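Local atomic coordinates of regulatory protein RecX (Lactobacillus salivarius, PDB entry 3E3V), a protein that probably modulates the activity of the recombinase RecA, this chain being the piece of the protein that carries its three three-helix domains. Residues Y70-V75 with E104-L109; L114-G119 with D157-E162. All blocks are in the same frame, centred on the assembly; numbering follows the deposited sequence.

Contact 1: residues Y70-V75 with E104-L109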
loop_
_atom_site.group_PDB
_atom_site.type_symbol
_atom_site.label_atom_id
_atom_site.label_comp_id
_atom_site.label_asym_id
_atom_site.label_seq_id
_atom_site.Cartn_x
_atom_site.Cartn_y
_atom_site.Cartn_z
ATOM N N TYR A 70 3.051 9.302 -2.678
ATOM C CA TYR A 70 1.810 8.532 -2.584
ATOM C C TYR A 70 2.102 7.203 -1.883
ATOM O O TYR A 70 1.496 6.869 -0.867
ATOM C CB TYR A 70 1.242 8.219 -3.971
ATOM C CG TYR A 70 -0.097 7.494 -3.904
ATOM C CD1 TYR A 70 -1.297 8.209 -3.867
ATOM C CD2 TYR A 70 -0.157 6.102 -3.822
ATOM C CE1 TYR A 70 -2.533 7.554 -3.751
ATOM C CE2 TYR A 70 -1.386 5.438 -3.701
ATOM C CZ TYR A 70 -2.566 6.169 -3.668
ATOM O OH TYR A 70 -3.781 5.525 -3.558
ATOM N N ALA A 71 3.039 6.449 -2.449
ATOM C CA ALA A 71 3.424 5.142 -1.921
ATOM C C ALA A 71 3.886 5.178 -0.469
ATOM O O ALA A 71 3.547 4.296 0.317
ATOM C CB ALA A 71 4.513 4.524 -2.810
ATOM N N GLU A 72 4.667 6.191 -0.099
ATOM C CA GLU A 72 5.139 6.275 1.273
ATOM C C GLU A 72 4.022 6.505 2.291
ATOM O O GLU A 72 4.015 5.896 3.359
ATOM C CB GLU A 72 6.213 7.360 1.403
ATOM C CG GLU A 72 7.618 6.810 1.226
ATOM C CD GLU A 72 8.685 7.888 1.236
ATOM O OE1 GLU A 72 8.577 8.826 2.055
ATOM O OE2 GLU A 72 9.637 7.786 0.432
ATOM N N SER A 73 3.080 7.380 1.965
ATOM C CA SER A 73 1.987 7.647 2.886
ATOM C C SER A 73 1.058 6.429 2.958
ATOM O O SER A 73 0.520 6.109 4.024
ATOM C CB SER A 73 1.216 8.883 2.436
ATOM O OG SER A 73 0.709 8.690 1.133
ATOM N N TYR A 74 0.878 5.741 1.835
ATOM C CA TYR A 74 0.033 4.553 1.844
ATOM C C TYR A 74 0.650 3.542 2.804
ATOM O O TYR A 74 -0.039 3.002 3.665
ATOM C CB TYR A 74 -0.075 3.932 0.450
ATOM C CG TYR A 74 -0.987 2.710 0.431
ATOM C CD1 TYR A 74 -2.360 2.839 0.669
ATOM C CD2 TYR A 74 -0.472 1.431 0.234
ATOM C CE1 TYR A 74 -3.195 1.718 0.720
ATOM C CE2 TYR A 74 -1.298 0.301 0.282
ATOM C CZ TYR A 74 -2.655 0.456 0.527
ATOM O OH TYR A 74 -3.469 -0.645 0.612
ATOM N N VAL A 75 1.955 3.305 2.660
ATOM C CA VAL A 75 2.682 2.366 3.518
ATOM C C VAL A 75 2.573 2.748 4.994
ATOM O O VAL A 75 2.331 1.901 5.854
ATOM C CB VAL A 75 4.190 2.295 3.112
ATOM C CG1 VAL A 75 5.030 1.649 4.227
ATOM C CG2 VAL A 75 4.332 1.492 1.830
ATOM N N GLU A 104 8.586 -0.823 -3.748
ATOM C CA GLU A 104 9.688 -1.435 -3.016
ATOM C C GLU A 104 10.476 -0.425 -2.187
ATOM O O GLU A 104 10.844 -0.705 -1.050
ATOM C CB GLU A 104 10.592 -2.177 -4.003
ATOM C CG GLU A 104 9.940 -3.450 -4.525
ATOM C CD GLU A 104 10.657 -4.057 -5.720
ATOM O OE1 GLU A 104 11.899 -4.203 -5.668
ATOM O OE2 GLU A 104 9.965 -4.406 -6.708
ATOM N N ASP A 105 10.730 0.752 -2.746
ATOM C CA ASP A 105 11.441 1.786 -2.003
ATOM C C ASP A 105 10.608 2.197 -0.800
ATOM O O ASP A 105 11.114 2.337 0.312
ATOM C CB ASP A 105 11.673 3.025 -2.865
ATOM C CG ASP A 105 12.828 2.863 -3.825
ATOM O OD1 ASP A 105 13.626 1.910 -3.657
ATOM O OD2 ASP A 105 12.944 3.704 -4.742
ATOM N N ALA A 106 9.320 2.396 -1.037
ATOM C CA ALA A 106 8.418 2.810 0.012
ATOM C C ALA A 106 8.284 1.785 1.132
ATOM O O ALA A 106 8.204 2.147 2.313
ATOM C CB ALA A 106 7.053 3.126 -0.586
ATOM N N LEU A 107 8.270 0.506 0.770
ATOM C CA LEU A 107 8.114 -0.555 1.759
ATOM C C LEU A 107 9.281 -0.660 2.717
ATOM O O LEU A 107 9.186 -1.295 3.768
ATOM C CB LEU A 107 7.838 -1.891 1.053
ATOM C CG LEU A 107 6.343 -2.022 0.708
ATOM C CD1 LEU A 107 6.094 -3.130 -0.319
ATOM C CD2 LEU A 107 5.580 -2.288 2.015
ATOM N N ILE A 108 10.378 -0.007 2.366
ATOM C CA ILE A 108 11.547 0.003 3.225
ATOM C C ILE A 108 11.174 0.599 4.582
ATOM O O ILE A 108 11.829 0.325 5.587
ATOM C CB ILE A 108 12.677 0.844 2.606
ATOM C CG1 ILE A 108 13.111 0.226 1.270
ATOM C CG2 ILE A 108 13.830 0.945 3.576
ATOM C CD1 ILE A 108 13.575 -1.207 1.373
ATOM N N LEU A 109 10.120 1.413 4.614
ATOM C CA LEU A 109 9.686 2.025 5.870
ATOM C C LEU A 109 9.092 0.999 6.826
ATOM O O LEU A 109 9.075 1.212 8.038
ATOM C CB LEU A 109 8.661 3.137 5.609
ATOM C CG LEU A 109 9.138 4.350 4.806
ATOM C CD1 LEU A 109 7.934 5.211 4.417
ATOM C CD2 LEU A 109 10.157 5.157 5.629
#
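Ala71 and Ala106 meet methyl to methyl, CB to CB at 3.7 Å, where residues 70-75 and 104-109 lie nearest, CA to CA. At this point it is mainly the two methyls that stand between the backbones, and the CA atoms of Glu72 and Ala106 lie only 4.9 Å apart. Alanine suits both places for that reason: the CB of Ala106 also rests against the backbone of helix 67-81, 3.9 Å from the N of Glu72. One turn on, Val75 widens the buried side. Its CG1, held anti to the backbone N (chi1 164°), lies 3.7 Å from the carbonyl O of Ala106, while its CG2 meets CD2 of Leu107 at 4.0 Å, the two side chains crossing at about a right angle. The two helices are the first and last of the second three-helix domain of RecX, and the middle one, helix 86-94, receives Leu107 on Ile89 and Lys90, so that this leucine bridges all three. The other flank is more open to solvent, though its one main contact is close. There Leu109 turns back to lay CD1 across the aliphatic part of Glu72, 3.6 Å from CG. Glutamate fits such a border because its methylenes can cover a leucine while its chain, extended beyond CG, carries the carboxylate onward to a salt bridge between OE2 and Lys68 of the same helix.

Contact 2: residues L114-G119 with D157-E162; sequences LQVEKG and DTIIQE
In the third three-helix domain of RecX, helix 112-129 and helix 153-165 pack against each other as first and last helix, their short segments crossing at -53° with the axes 9.1 Å apart. Ile159 makes most of the contact from the later helix. Its CD1 lies over Gly119, 3.5 Å from CA, and its CG2, anti to the backbone N, comes within 3.6 Å of the carbonyl O of the same glycine. Glycine suits this place because any CB would point at the isoleucine and collide with CD1. Beside it, Val116 and Ile159 run alongside one another with opposed directions, CG1 to CG1 at 4.1 Å, and the CG1 of Ile159 also sits 3.8 Å from the carbonyl O of Val116. Cutting Ile159 back to an alanine would probably open a gap over Gly119 and strip Val116 of its CG1 contact, with Leu146 of helix 135-148 losing a partner too. Nearby, the CG2 of Val116 meets the CG2 of Thr158 at 3.9 Å. Threonine serves well at such an edge: its methyl faces the valine, while OG1 bonds to the carbonyl O of Asp154 one turn earlier in its own helix. With branched aliphatic groups packed on one another and on a bare glycine backbone, the join between these segments depends on shape and on the burial of apolar surface, without polar pairing across it.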
loop_
_atom_site.group_PDB
_atom_site.type_symbol
_atom_site.label_atom_id
_atom_site.label_comp_id
_atom_site.label_asym_id
_atom_site.label_seq_id
_atom_site.Cartn_x
_atom_site.Cartn_y
_atom_site.Cartn_z
ATOM N N LEU A 114 9.198 -3.525 13.149
ATOM C CA LEU A 114 7.828 -3.020 13.179
ATOM C C LEU A 114 6.842 -4.092 12.713
ATOM O O LEU A 114 5.731 -4.196 13.243
ATOM C CB LEU A 114 7.693 -1.772 12.305
ATOM C CG LEU A 114 8.360 -0.543 12.930
ATOM C CD1 LEU A 114 8.418 0.600 11.930
ATOM C CD2 LEU A 114 7.583 -0.139 14.179
ATOM N N GLN A 115 7.251 -4.882 11.719
ATOM C CA GLN A 115 6.411 -5.958 11.195
ATOM C C GLN A 115 6.222 -7.018 12.260
ATOM O O GLN A 115 5.116 -7.495 12.492
ATOM C CB GLN A 115 7.058 -6.609 9.969
ATOM C CG GLN A 115 7.148 -5.714 8.752
ATOM C CD GLN A 115 7.748 -6.430 7.563
ATOM O OE1 GLN A 115 8.506 -5.840 6.794
ATOM N NE2 GLN A 115 7.407 -7.705 7.397
ATOM N N VAL A 116 7.321 -7.390 12.906
ATOM C CA VAL A 116 7.286 -8.404 13.952
ATOM C C VAL A 116 6.368 -7.984 15.083
ATOM O O VAL A 116 5.592 -8.795 15.596
ATOM C CB VAL A 116 8.698 -8.661 14.521
ATOM C CG1 VAL A 116 8.624 -9.560 15.750
ATOM C CG2 VAL A 116 9.552 -9.297 13.456
ATOM N N GLU A 117 6.450 -6.711 15.462
ATOM C CA GLU A 117 5.632 -6.203 16.553
ATOM C C GLU A 117 4.148 -6.235 16.210
ATOM O O GLU A 117 3.319 -6.501 17.075
ATOM C CB GLU A 117 6.055 -4.780 16.920
ATOM C CG GLU A 117 5.706 -4.396 18.353
ATOM C CD GLU A 117 6.301 -3.064 18.762
ATOM O OE1 GLU A 117 7.525 -2.882 18.573
ATOM O OE2 GLU A 117 5.547 -2.206 19.276
ATOM N N LYS A 118 3.801 -5.975 14.953
ATOM C CA LYS A 118 2.396 -6.019 14.570
ATOM C C LYS A 118 1.960 -7.477 14.451
ATOM O O LYS A 118 0.825 -7.828 14.784
ATOM C CB LYS A 118 2.163 -5.295 13.243
ATOM C CG LYS A 118 0.698 -5.293 12.815
ATOM C CD LYS A 118 0.344 -4.030 12.045
ATOM C CE LYS A 118 0.254 -2.801 12.954
ATOM N NZ LYS A 118 -0.966 -2.798 13.808
ATOM N N GLY A 119 2.886 -8.312 13.988
ATOM C CA GLY A 119 2.620 -9.728 13.835
ATOM C C GLY A 119 2.435 -10.434 15.164
ATOM O O GLY A 119 1.637 -11.369 15.257
ATOM N N ASP A 157 8.637 -16.560 11.330
ATOM C CA ASP A 157 9.433 -17.397 12.233
ATOM C C ASP A 157 9.884 -16.577 13.442
ATOM O O ASP A 157 9.922 -17.064 14.566
ATOM C CB ASP A 157 10.671 -17.946 11.517
ATOM C CG ASP A 157 10.339 -19.045 10.540
ATOM O OD1 ASP A 157 9.281 -19.684 10.708
ATOM O OD2 ASP A 157 11.143 -19.278 9.609
ATOM N N THR A 158 10.240 -15.328 13.200
ATOM C CA THR A 158 10.670 -14.448 14.277
ATOM C C THR A 158 9.470 -14.122 15.174
ATOM O O THR A 158 9.605 -14.018 16.396
ATOM C CB THR A 158 11.279 -13.161 13.689
ATOM O OG1 THR A 158 12.375 -13.525 12.844
ATOM C CG2 THR A 158 11.786 -12.217 14.803
ATOM N N ILE A 159 8.296 -13.971 14.569
ATOM C CA ILE A 159 7.081 -13.686 15.335
ATOM C C ILE A 159 6.763 -14.883 16.241
ATOM O O ILE A 159 6.433 -14.712 17.418
ATOM C CB ILE A 159 5.882 -13.426 14.403
ATOM C CG1 ILE A 159 6.039 -12.055 13.727
ATOM C CG2 ILE A 159 4.575 -13.526 15.184
ATOM C CD1 ILE A 159 5.107 -11.842 12.520
ATOM N N ILE A 160 6.869 -16.087 15.677
ATOM C CA ILE A 160 6.611 -17.324 16.412
ATOM C C ILE A 160 7.581 -17.480 17.588
ATOM O O ILE A 160 7.186 -17.926 18.669
ATOM C CB ILE A 160 6.743 -18.564 15.488
ATOM C CG1 ILE A 160 5.681 -18.517 14.391
ATOM C CG2 ILE A 160 6.602 -19.847 16.301
ATOM C CD1 ILE A 160 4.262 -18.482 14.914
ATOM N N GLN A 161 8.847 -17.120 17.379
ATOM C CA GLN A 161 9.845 -17.222 18.445
ATOM C C GLN A 161 9.464 -16.233 19.544
ATOM O O GLN A 161 9.583 -16.525 20.734
ATOM C CB GLN A 161 11.249 -16.903 17.898
ATOM C CG GLN A 161 12.354 -16.772 18.952
ATOM C CD GLN A 161 13.737 -16.540 18.333
ATOM O OE1 GLN A 161 13.857 -16.075 17.192
ATOM N NE2 GLN A 161 14.788 -16.853 19.091
ATOM N N GLU A 162 8.979 -15.069 19.126
ATOM C CA GLU A 162 8.574 -14.014 20.044
ATOM C C GLU A 162 7.360 -14.433 20.863
ATOM O O GLU A 162 7.319 -14.235 22.078
ATOM C CB GLU A 162 8.244 -12.745 19.258
ATOM C CG GLU A 162 8.628 -11.461 19.964
ATOM C CD GLU A 162 10.116 -11.393 20.231
ATOM O OE1 GLU A 162 10.894 -11.589 19.269
ATOM O OE2 GLU A 162 10.505 -11.146 21.396
#

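How the contacts relate
Contact 1 and contact 2 lie about 20 Å apart, centre to centre, and follow one another along the chain, 70-75 with 104-109 closing before 114-119 with 157-162 begins. They share no helix. Each joins the first and last helix of its own three-helix domain, the second for contact 1 and the third for contact 2, so they probably occupy comparable places in successive domains. Helix 100-107 is followed directly by helix 112-129, and here the two sites touch, the carbonyl O of Leu109 packing against CD1 of Leu114. The domains are thus strung out in series, contact 2 nearer the C-terminus, consistent with an elongated, modular protein in which each domain packs its own helices.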